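Local atomic coordinates of homocitrate synthase (Sulfolobus acidocaldarius, PDB entry 6KTQ), a protein that catalyses the aldol-type condensation of acetyl-CoA with 2-oxoglutarate to give homocitrate, the first step of lysine biosynthesis through alpha-aminoadipate. Residues D170-D175 and I196-G201; V202-R207 and L232-A237; Y128-T133 and F166-A171. One frame throughout, in Å; residues are numbered along the deposited sequence.

Interaction 1. Residues D170-D175 and I196-G201; sequences DATRAD and IADTVG. With AKG (2-oxoglutaric acid), chain D.
The backbones of Asp170 and Thr199 come close where two neighbouring parallel strands end, with CA of Asp170 5.0 Å from CA of Thr199. Residues 170-175 leave their strand through a short 3-10 turn. Residues 196-201 finish theirs and enter a type I turn from Asp198 to Gly201. The backbone N of Asp170 donates to OG1 of Thr199 at 2.7 Å. The same OG1 donates to O2 of the bound 2-oxoglutarate at 3.0 Å. Next along the chain, CB of Ala171 packs on CG2 of Ile196. Thr172 sets OG1 between its backbone N and carbonyl carbon (chi1 62°), and from there it donates to OD1 of Asp198 at 2.6 Å, on the anti side of the carboxylate and 33° out of its plane. That OD1 also takes N of Val202, and OD2 takes N of Leu203. Val200 lays CG2 over the centre of one face of the Arg173 guanidinium, 3.4 Å above the plane. The edge of that group holds Asp170 side-on, with NE to OD1 at 2.8 Å in a salt bridge. OD2 of Asp170 has a further partner in Ser131. A water donates to OD1 of Asp170 and OG1 of Thr172 and accepts from N of Val200. The polar network thus ties both strand ends together, and two bonds fix the rotation of the Thr199 hydroxyl in the 2-oxoglutarate pocket.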
loop_
_atom_site.group_PDB
_atom_site.type_symbol
_atom_site.label_atom_id
_atom_site.label_comp_id
_atom_site.label_asym_id
_atom_site.label_seq_id
_atom_site.Cartn_x
_atom_site.Cartn_y
_atom_site.Cartn_z
ATOM N N ASP A 170 12.562 -22.263 -6.288
ATOM C CA ASP A 170 11.727 -22.186 -7.498
ATOM C C ASP A 170 10.260 -21.857 -7.182
ATOM O O ASP A 170 9.338 -22.270 -7.903
ATOM C CB ASP A 170 11.817 -23.476 -8.295
ATOM C CG ASP A 170 11.550 -23.292 -9.756
ATOM O OD1 ASP A 170 11.619 -22.165 -10.287
ATOM O OD2 ASP A 170 11.260 -24.293 -10.418
ATOM N N ALA A 171 10.075 -21.100 -6.118
ATOM C CA ALA A 171 8.745 -20.627 -5.716
ATOM C C ALA A 171 8.062 -19.857 -6.814
ATOM O O ALA A 171 6.838 -19.922 -6.951
ATOM C CB ALA A 171 8.855 -19.752 -4.497
ATOM N N THR A 172 8.838 -19.142 -7.630
ATOM C CA THR A 172 8.250 -18.275 -8.629
ATOM C C THR A 172 7.747 -19.035 -9.848
ATOM O O THR A 172 7.114 -18.436 -10.681
ATOM C CB THR A 172 9.224 -17.151 -9.030
ATOM O OG1 THR A 172 10.405 -17.721 -9.616
ATOM C CG2 THR A 172 9.621 -16.347 -7.785
ATOM N N ARG A 173 7.998 -20.347 -9.953
ATOM C CA ARG A 173 7.365 -21.166 -10.969
ATOM C C ARG A 173 6.505 -22.290 -10.365
ATOM O O ARG A 173 6.050 -23.171 -11.067
ATOM C CB ARG A 173 8.408 -21.742 -11.925
ATOM C CG ARG A 173 9.199 -20.675 -12.688
ATOM C CD ARG A 173 10.129 -21.293 -13.720
ATOM N NE ARG A 173 11.121 -22.156 -13.076
ATOM C CZ ARG A 173 12.009 -22.914 -13.705
ATOM N NH1 ARG A 173 12.843 -23.675 -12.997
ATOM N NH2 ARG A 173 12.089 -22.909 -15.019
ATOM N N ALA A 174 6.303 -22.246 -9.072
ATOM C CA ALA A 174 5.524 -23.237 -8.367
ATOM C C ALA A 174 4.040 -22.943 -8.472
ATOM O O ALA A 174 3.632 -21.807 -8.673
ATOM C CB ALA A 174 5.917 -23.278 -6.905
ATOM N N ASP A 175 3.243 -23.991 -8.291
ATOM C CA ASP A 175 1.791 -23.846 -8.125
ATOM C C ASP A 175 1.534 -22.957 -6.908
ATOM O O ASP A 175 1.980 -23.260 -5.810
ATOM C CB ASP A 175 1.160 -25.233 -7.927
ATOM C CG ASP A 175 -0.361 -25.154 -7.761
ATOM O OD1 ASP A 175 -0.844 -24.692 -6.700
ATOM O OD2 ASP A 175 -1.042 -25.476 -8.729
ATOM N N ILE A 196 11.298 -16.448 -0.484
ATOM C CA ILE A 196 10.665 -16.724 -1.769
ATOM C C ILE A 196 11.802 -16.577 -2.797
ATOM O O ILE A 196 12.365 -15.483 -2.965
ATOM C CB ILE A 196 9.507 -15.729 -2.034
ATOM C CG1 ILE A 196 8.433 -15.806 -0.925
ATOM C CG2 ILE A 196 8.895 -15.913 -3.418
ATOM C CD1 ILE A 196 7.735 -17.145 -0.786
ATOM N N ALA A 197 12.158 -17.680 -3.459
ATOM C CA ALA A 197 13.313 -17.706 -4.357
ATOM C C ALA A 197 12.897 -17.680 -5.792
ATOM O O ALA A 197 12.194 -18.572 -6.284
ATOM C CB ALA A 197 14.198 -18.923 -4.086
ATOM N N ASP A 198 13.312 -16.622 -6.471
ATOM C CA ASP A 198 13.168 -16.551 -7.892
ATOM C C ASP A 198 14.455 -17.157 -8.438
ATOM O O ASP A 198 15.373 -16.465 -8.917
ATOM C CB ASP A 198 12.994 -15.122 -8.330
ATOM C CG ASP A 198 12.656 -15.002 -9.780
ATOM O OD1 ASP A 198 12.223 -16.005 -10.417
ATOM O OD2 ASP A 198 12.844 -13.879 -10.292
ATOM N N THR A 199 14.489 -18.476 -8.334
ATOM C CA THR A 199 15.642 -19.304 -8.671
ATOM C C THR A 199 16.177 -19.089 -10.081
ATOM O O THR A 199 17.401 -19.085 -10.274
ATOM C CB THR A 199 15.241 -20.777 -8.459
ATOM O OG1 THR A 199 14.814 -20.917 -7.111
ATOM C CG2 THR A 199 16.407 -21.736 -8.746
ATOM N N VAL A 200 15.289 -18.875 -11.057
ATOM C CA VAL A 200 15.722 -18.703 -12.448
ATOM C C VAL A 200 15.446 -17.298 -12.993
ATOM O O VAL A 200 15.508 -17.074 -14.190
ATOM C CB VAL A 200 15.148 -19.787 -13.381
ATOM C CG1 VAL A 200 15.646 -21.161 -12.951
ATOM C CG2 VAL A 200 13.617 -19.766 -13.443
ATOM N N GLY A 201 15.096 -16.372 -12.102
ATOM C CA GLY A 201 15.052 -14.949 -12.435
ATOM C C GLY A 201 13.910 -14.551 -13.358
ATOM O O GLY A 201 14.067 -13.651 -14.181
HETATM C C1 AKG D . 17.794 -20.471 -4.950
HETATM O O1 AKG D . 17.889 -19.673 -5.900
HETATM O O2 AKG D . 16.886 -21.333 -4.946
HETATM C C2 AKG D . 18.771 -20.384 -3.845
HETATM O O5 AKG D . 19.970 -20.179 -4.084
HETATM C C3 AKG D . 18.285 -20.498 -2.403
HETATM C C4 AKG D . 17.919 -19.080 -1.955
HETATM C C5 AKG D . 17.572 -18.888 -0.484
HETATM O O3 AKG D . 16.760 -17.952 -0.220
HETATM O O4 AKG D . 18.071 -19.656 0.398
HETATM O O HOH W 1 12.513 -19.530 -10.133
#

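Interaction 2. Residues V202-R207 and L232-A237; sequences VLYPSR and LGMAVA
Val202 opens the contact with CG1 lying 4.4 Å from CD1 of Leu232, a loose apolar touch at the surface. Both its backbone N and that of Leu203 are held by the carboxylate of Asp198. Leu203 takes part through its backbone, whose O lies near CE of Met234. Its side chain packs instead on Thr172 and on Asn238 of helix 235-244. Tyr204 is the N-cap residue of helix 205-218. Its ring meets CE of Met234 obliquely, with CD1 4.1 Å from the methyl. One ring face is covered by CD of the next residue, Pro205, 3.6 Å above the plane and offset toward the rim. Pro205 carries the centre of the contact. Its CD touches SD of Met234 at 3.9 Å, and its CG packs on CB of Ala237 at 3.7 Å. The two side chains of Pro205 and Met234 cross at about a right angle. The bend of Met234 at chi3 (-73°) turns CE toward the Tyr204 ring, while SD already lies beside the proline. The contact joins the starts of two successive barrel helices by apolar touches alone. It is shallow, lies at the surface and is only weakly directional.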
loop_
_atom_site.group_PDB
_atom_site.type_symbol
_atom_site.label_atom_id
_atom_site.label_comp_id
_atom_site.label_asym_id
_atom_site.label_seq_id
_atom_site.Cartn_x
_atom_site.Cartn_y
_atom_site.Cartn_z
ATOM N N VAL A 202 12.756 -15.189 -13.184
ATOM C CA VAL A 202 11.616 -15.018 -14.105
ATOM C C VAL A 202 10.484 -14.166 -13.530
ATOM O O VAL A 202 9.447 -13.996 -14.171
ATOM C CB VAL A 202 11.048 -16.374 -14.556
ATOM C CG1 VAL A 202 12.039 -17.089 -15.464
ATOM C CG2 VAL A 202 10.623 -17.237 -13.365
ATOM N N LEU A 203 10.681 -13.602 -12.353
ATOM C CA LEU A 203 9.677 -12.694 -11.799
ATOM C C LEU A 203 9.584 -11.425 -12.651
ATOM O O LEU A 203 10.609 -10.909 -13.114
ATOM C CB LEU A 203 10.089 -12.292 -10.394
ATOM C CG LEU A 203 9.267 -12.619 -9.157
ATOM C CD1 LEU A 203 8.084 -13.573 -9.290
ATOM C CD2 LEU A 203 10.177 -12.897 -7.981
ATOM N N TYR A 204 8.360 -10.929 -12.850
ATOM C CA TYR A 204 8.140 -9.605 -13.438
ATOM C C TYR A 204 7.828 -8.654 -12.295
ATOM O O TYR A 204 6.941 -8.935 -11.486
ATOM C CB TYR A 204 6.997 -9.638 -14.469
ATOM C CG TYR A 204 6.928 -8.348 -15.232
ATOM C CD1 TYR A 204 7.775 -8.113 -16.310
ATOM C CD2 TYR A 204 6.055 -7.332 -14.841
ATOM C CE1 TYR A 204 7.771 -6.889 -16.977
ATOM C CE2 TYR A 204 6.023 -6.116 -15.506
ATOM C CZ TYR A 204 6.879 -5.903 -16.595
ATOM O OH TYR A 204 6.867 -4.705 -17.294
ATOM N N PRO A 205 8.529 -7.517 -12.213
ATOM C CA PRO A 205 8.446 -6.643 -11.036
ATOM C C PRO A 205 7.037 -6.301 -10.515
ATOM O O PRO A 205 6.806 -6.395 -9.319
ATOM C CB PRO A 205 9.168 -5.378 -11.507
ATOM C CG PRO A 205 10.259 -5.939 -12.372
ATOM C CD PRO A 205 9.572 -7.044 -13.147
ATOM N N SER A 206 6.124 -5.886 -11.377
ATOM C CA SER A 206 4.777 -5.520 -10.877
ATOM C C SER A 206 4.126 -6.751 -10.257
ATOM O O SER A 206 3.448 -6.649 -9.238
ATOM C CB SER A 206 3.884 -4.904 -11.963
ATOM O OG SER A 206 3.581 -5.849 -12.963
ATOM N N ARG A 207 4.394 -7.914 -10.822
ATOM C CA ARG A 207 3.874 -9.146 -10.266
ATOM C C ARG A 207 4.542 -9.527 -8.964
ATOM O O ARG A 207 3.879 -10.028 -8.067
ATOM C CB ARG A 207 3.889 -10.268 -11.282
ATOM C CG ARG A 207 3.092 -9.879 -12.489
ATOM C CD ARG A 207 2.815 -11.034 -13.408
ATOM N NE ARG A 207 1.809 -10.663 -14.400
ATOM C CZ ARG A 207 1.592 -11.318 -15.539
ATOM N NH1 ARG A 207 2.296 -12.403 -15.850
ATOM N NH2 ARG A 207 0.663 -10.873 -16.380
ATOM N N LEU A 232 17.134 -12.551 -16.382
ATOM C CA LEU A 232 16.530 -11.642 -17.331
ATOM C C LEU A 232 16.805 -10.178 -17.011
ATOM O O LEU A 232 16.102 -9.290 -17.484
ATOM C CB LEU A 232 15.030 -11.917 -17.414
ATOM C CG LEU A 232 14.704 -13.243 -18.112
ATOM C CD1 LEU A 232 13.246 -13.600 -17.896
ATOM C CD2 LEU A 232 15.049 -13.227 -19.601
ATOM N N GLY A 233 17.824 -9.926 -16.189
ATOM C CA GLY A 233 18.281 -8.579 -15.933
ATOM C C GLY A 233 17.382 -7.771 -15.016
ATOM O O GLY A 233 17.472 -6.560 -15.013
ATOM N N MET A 234 16.536 -8.430 -14.217
ATOM C CA MET A 234 15.571 -7.711 -13.436
ATOM C C MET A 234 15.638 -7.962 -11.956
ATOM O O MET A 234 14.713 -7.607 -11.251
ATOM C CB MET A 234 14.182 -7.939 -14.002
ATOM C CG MET A 234 14.075 -7.225 -15.349
ATOM S SD MET A 234 12.414 -6.896 -15.875
ATOM C CE MET A 234 11.821 -8.516 -16.354
ATOM N N ALA A 235 16.754 -8.508 -11.471
ATOM C CA ALA A 235 16.911 -8.779 -10.044
ATOM C C ALA A 235 16.690 -7.550 -9.172
ATOM O O ALA A 235 15.956 -7.618 -8.180
ATOM C CB ALA A 235 18.296 -9.398 -9.755
ATOM N N VAL A 236 17.319 -6.417 -9.517
ATOM C CA VAL A 236 17.189 -5.205 -8.694
ATOM C C VAL A 236 15.731 -4.727 -8.645
ATOM O O VAL A 236 15.199 -4.390 -7.591
ATOM C CB VAL A 236 18.083 -4.052 -9.196
ATOM C CG1 VAL A 236 17.816 -2.771 -8.405
ATOM C CG2 VAL A 236 19.552 -4.456 -9.071
ATOM N N ALA A 237 15.106 -4.689 -9.799
ATOM C CA ALA A 237 13.736 -4.208 -9.868
ATOM C C ALA A 237 12.813 -5.144 -9.085
ATOM O O ALA A 237 11.858 -4.697 -8.478
ATOM C CB ALA A 237 13.311 -4.134 -11.310
#

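Interaction 3. Residues Y128-T133 and F166-A171. With AKG (2-oxoglutaric acid), chain D; COA (coenzyme A), chain E.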
loop_
_atom_site.group_PDB
_atom_site.type_symbol
_atom_site.label_atom_id
_atom_site.label_comp_id
_atom_site.label_asym_id
_atom_site.label_seq_id
_atom_site.Cartn_x
_atom_site.Cartn_y
_atom_site.Cartn_z
ATOM N N TYR A 128 14.141 -26.204 0.055
ATOM C CA TYR A 128 13.574 -27.318 -0.690
ATOM C C TYR A 128 12.879 -26.763 -1.906
ATOM O O TYR A 128 12.296 -25.679 -1.861
ATOM C CB TYR A 128 12.573 -28.109 0.179
ATOM C CG TYR A 128 12.422 -29.580 -0.156
ATOM C CD1 TYR A 128 13.247 -30.543 0.436
ATOM C CD2 TYR A 128 11.428 -30.021 -1.026
ATOM C CE1 TYR A 128 13.096 -31.906 0.132
ATOM C CE2 TYR A 128 11.273 -31.371 -1.337
ATOM C CZ TYR A 128 12.100 -32.303 -0.757
ATOM O OH TYR A 128 11.941 -33.625 -1.085
ATOM N N GLY A 129 12.900 -27.544 -2.975
ATOM C CA GLY A 129 12.364 -27.134 -4.254
ATOM C C GLY A 129 10.902 -27.498 -4.284
ATOM O O GLY A 129 10.571 -28.662 -4.166
ATOM N N ILE A 130 10.025 -26.511 -4.461
ATOM C CA ILE A 130 8.593 -26.776 -4.358
ATOM C C ILE A 130 7.782 -26.553 -5.633
ATOM O O ILE A 130 6.538 -26.646 -5.616
ATOM C CB ILE A 130 7.991 -26.091 -3.124
ATOM C CG1 ILE A 130 8.351 -24.618 -3.013
ATOM C CG2 ILE A 130 8.491 -26.769 -1.871
ATOM C CD1 ILE A 130 7.796 -23.788 -4.135
ATOM N N SER A 131 8.474 -26.341 -6.755
ATOM C CA SER A 131 7.823 -26.361 -8.040
ATOM C C SER A 131 7.678 -27.786 -8.466
ATOM O O SER A 131 8.389 -28.659 -7.965
ATOM C CB SER A 131 8.688 -25.652 -9.096
ATOM O OG SER A 131 9.928 -26.325 -9.242
ATOM N N ASP A 132 6.808 -28.017 -9.439
ATOM C CA ASP A 132 6.595 -29.354 -9.953
ATOM C C ASP A 132 7.830 -29.952 -10.637
ATOM O O ASP A 132 8.084 -31.152 -10.454
ATOM C CB ASP A 132 5.408 -29.404 -10.918
ATOM C CG ASP A 132 4.057 -29.089 -10.238
ATOM O OD1 ASP A 132 3.939 -28.979 -8.997
ATOM O OD2 ASP A 132 3.088 -28.933 -10.990
ATOM N N THR A 133 8.597 -29.174 -11.421
ATOM C CA THR A 133 9.828 -29.717 -11.985
ATOM C C THR A 133 10.795 -30.095 -10.861
ATOM O O THR A 133 11.424 -31.133 -10.927
ATOM C CB THR A 133 10.569 -28.799 -13.018
ATOM O OG1 THR A 133 11.111 -27.637 -12.361
ATOM C CG2 THR A 133 9.646 -28.387 -14.147
ATOM N N PHE A 166 12.742 -21.116 6.136
ATOM C CA PHE A 166 12.542 -22.071 5.086
ATOM C C PHE A 166 12.666 -21.332 3.776
ATOM O O PHE A 166 12.046 -20.301 3.606
ATOM C CB PHE A 166 11.165 -22.739 5.152
ATOM C CG PHE A 166 10.898 -23.614 3.978
ATOM C CD1 PHE A 166 11.553 -24.830 3.861
ATOM C CD2 PHE A 166 10.065 -23.188 2.938
ATOM C CE1 PHE A 166 11.367 -25.622 2.759
ATOM C CE2 PHE A 166 9.865 -23.986 1.834
ATOM C CZ PHE A 166 10.514 -25.204 1.740
ATOM N N THR A 167 13.453 -21.871 2.849
ATOM C CA THR A 167 13.550 -21.311 1.513
ATOM C C THR A 167 12.738 -22.139 0.557
ATOM O O THR A 167 12.976 -23.341 0.416
ATOM C CB THR A 167 15.008 -21.256 1.032
ATOM O OG1 THR A 167 15.708 -20.297 1.806
ATOM C CG2 THR A 167 15.078 -20.848 -0.420
ATOM N N ALA A 168 11.770 -21.501 -0.085
ATOM C CA ALA A 168 10.976 -22.124 -1.086
ATOM C C ALA A 168 11.667 -21.916 -2.425
ATOM O O ALA A 168 11.541 -20.868 -3.060
ATOM C CB ALA A 168 9.570 -21.546 -1.107
ATOM N N GLU A 169 12.422 -22.931 -2.835
ATOM C CA GLU A 169 13.205 -22.861 -4.045
ATOM C C GLU A 169 12.294 -23.049 -5.243
ATOM O O GLU A 169 11.365 -23.885 -5.218
ATOM C CB GLU A 169 14.329 -23.910 -3.973
ATOM C CG GLU A 169 15.231 -23.973 -5.168
ATOM C CD GLU A 169 16.415 -24.915 -4.968
ATOM O OE1 GLU A 169 17.473 -24.661 -5.590
ATOM O OE2 GLU A 169 16.285 -25.921 -4.219
ATOM N N ASP A 170 12.562 -22.263 -6.288
ATOM C CA ASP A 170 11.727 -22.186 -7.498
ATOM C C ASP A 170 10.260 -21.857 -7.182
ATOM O O ASP A 170 9.338 -22.270 -7.903
ATOM C CB ASP A 170 11.817 -23.476 -8.295
ATOM C CG ASP A 170 11.550 -23.292 -9.756
ATOM O OD1 ASP A 170 11.619 -22.165 -10.287
ATOM O OD2 ASP A 170 11.260 -24.293 -10.418
ATOM N N ALA A 171 10.075 -21.100 -6.118
ATOM C CA ALA A 171 8.745 -20.627 -5.716
ATOM C C ALA A 171 8.062 -19.857 -6.814
ATOM O O ALA A 171 6.838 -19.922 -6.951
ATOM C CB ALA A 171 8.855 -19.752 -4.497
HETATM C C1 AKG D . 17.794 -20.471 -4.950
HETATM O O1 AKG D . 17.889 -19.673 -5.900
HETATM O O2 AKG D . 16.886 -21.333 -4.946
HETATM C C2 AKG D . 18.771 -20.384 -3.845
HETATM O O5 AKG D . 19.970 -20.179 -4.084
HETATM C C3 AKG D . 18.285 -20.498 -2.403
HETATM C C4 AKG D . 17.919 -19.080 -1.955
HETATM C C5 AKG D . 17.572 -18.888 -0.484
HETATM O O3 AKG D . 16.760 -17.952 -0.220
HETATM O O4 AKG D . 18.071 -19.656 0.398
HETATM N N1A COA E . 16.806 -31.495 0.733
HETATM C C2A COA E . 17.150 -32.813 0.738
HETATM N N3A COA E . 17.840 -33.413 -0.276
HETATM C C4A COA E . 18.200 -32.722 -1.375
HETATM C C5A COA E . 17.870 -31.297 -1.450
HETATM C C6A COA E . 17.126 -30.708 -0.318
HETATM N N6A COA E . 16.798 -29.403 -0.358
HETATM N N7A COA E . 18.355 -30.851 -2.625
HETATM C C8A COA E . 18.942 -31.908 -3.261
HETATM N N9A COA E . 18.833 -33.011 -2.512
HETATM C C1B COA E . 19.424 -34.330 -2.783
HETATM C C2B COA E . 19.085 -34.947 -4.112
HETATM O O2B COA E . 17.819 -35.581 -4.131
HETATM C C3B COA E . 20.228 -35.930 -4.214
HETATM O O3B COA E . 20.123 -37.021 -3.327
HETATM P P3B COA E . 20.604 -38.472 -3.810
HETATM O O7A COA E . 19.783 -39.328 -2.918
HETATM O O8A COA E . 22.091 -38.439 -3.528
HETATM O O9A COA E . 20.267 -38.565 -5.261
HETATM C C4B COA E . 21.416 -35.119 -3.767
HETATM O O4B COA E . 20.859 -34.174 -2.819
HETATM C C5B COA E . 21.924 -34.661 -5.128
HETATM O O5B COA E . 23.151 -34.063 -5.137
HETATM P P1A COA E . 24.643 -34.656 -5.206
HETATM O O1A COA E . 25.201 -33.283 -5.285
HETATM O O2A COA E . 24.921 -35.657 -6.295
HETATM O O3A COA E . 24.740 -35.326 -3.744
HETATM P P2A COA E . 26.027 -35.522 -2.846
HETATM O O4A COA E . 27.124 -36.142 -3.672
HETATM O O5A COA E . 25.562 -36.140 -1.557
HETATM O O6A COA E . 26.468 -34.047 -2.427
HETATM C CBP COA E . 26.257 -31.860 -1.423
HETATM C CCP COA E . 25.569 -33.202 -1.692
HETATM C CDP COA E . 25.320 -30.905 -0.668
HETATM C CEP COA E . 27.501 -32.111 -0.560
HETATM C CAP COA E . 26.692 -31.302 -2.782
HETATM O OAP COA E . 25.630 -31.283 -3.745
HETATM C C9P COA E . 27.225 -29.913 -2.641
HETATM O O9P COA E . 28.283 -29.748 -2.080
HETATM N N8P COA E . 26.458 -28.944 -3.148
HETATM C C7P COA E . 26.799 -27.534 -3.117
HETATM C C6P COA E . 25.745 -26.745 -2.325
HETATM C C5P COA E . 24.428 -26.760 -3.077
HETATM O O5P COA E . 24.225 -27.614 -3.951
HETATM N N4P COA E . 23.527 -25.831 -2.728
HETATM C C3P COA E . 22.198 -25.834 -3.338
HETATM C C2P COA E . 21.382 -24.577 -3.090
HETATM S S1P COA E . 19.723 -24.944 -3.741
HETATM O O HOH W 2 9.767 -25.226 -12.729
#
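Phe166 turns its ring edge to the neighbouring strand, where CE1 meets CB of Tyr128 at 3.8 Å and CG2 of Ile130 also lies near the ring plane. The Tyr128 ring turns from this strand, stacks with His139 and reaches the adenine of coenzyme A, CD1 lying 3.7 Å from N1A. Ile130 sends CG1 onto CB of Ala168 and CD1 over CA of Ala171. Parallel strand pairing sets these positions: N of Tyr128 donates to O of Thr167, N of Glu169 to O of Tyr128 at 2.9 Å, and N of Ile130 to O of Glu169. Ser131 donates from OG to OD2 of Asp170 at 2.7 Å, and a water joins that OD2 to Thr133. OG1 of Thr167 donates to O4 of 2-oxoglutarate at 2.8 Å. Glu169 stretches out with CG anti to its backbone N (chi1 180°). Its CG passes 3.1 Å from O2 of 2-oxoglutarate, and OE2 forms a salt bridge with Lys138. With an alanine here, Lys138 is likely to lose its charged mate and a gap to open beside that O2. Backbone bonds thus pair the strands with apolar packing alongside, while Thr167 gives its hydroxyl to 2-oxoglutarate and the Glu169 chain lines the same pocket.

How the interactions relate
All three contacts lie in the HMGL-like catalytic barrel. Interaction 3 opens first along the chain, at 128-133. Interaction 1 starts where it ends, at Asp170 and Ala171, which the two share. Their centres are about 7 Å apart, and strands 123-129, 163-169 and 193-198 lie side by side in the sheet. Both touch 2-oxoglutarate, and interaction 3 also reaches coenzyme A. Interaction 2 follows on helices 205-218 and 235-244. Its centre is about 12 Å from that of interaction 1, which it touches where CG of Arg173 packs on CG2 of Val202. It does not touch interaction 3. The chain thus passes from substrate-lining strand ends to the outer helices of the barrel.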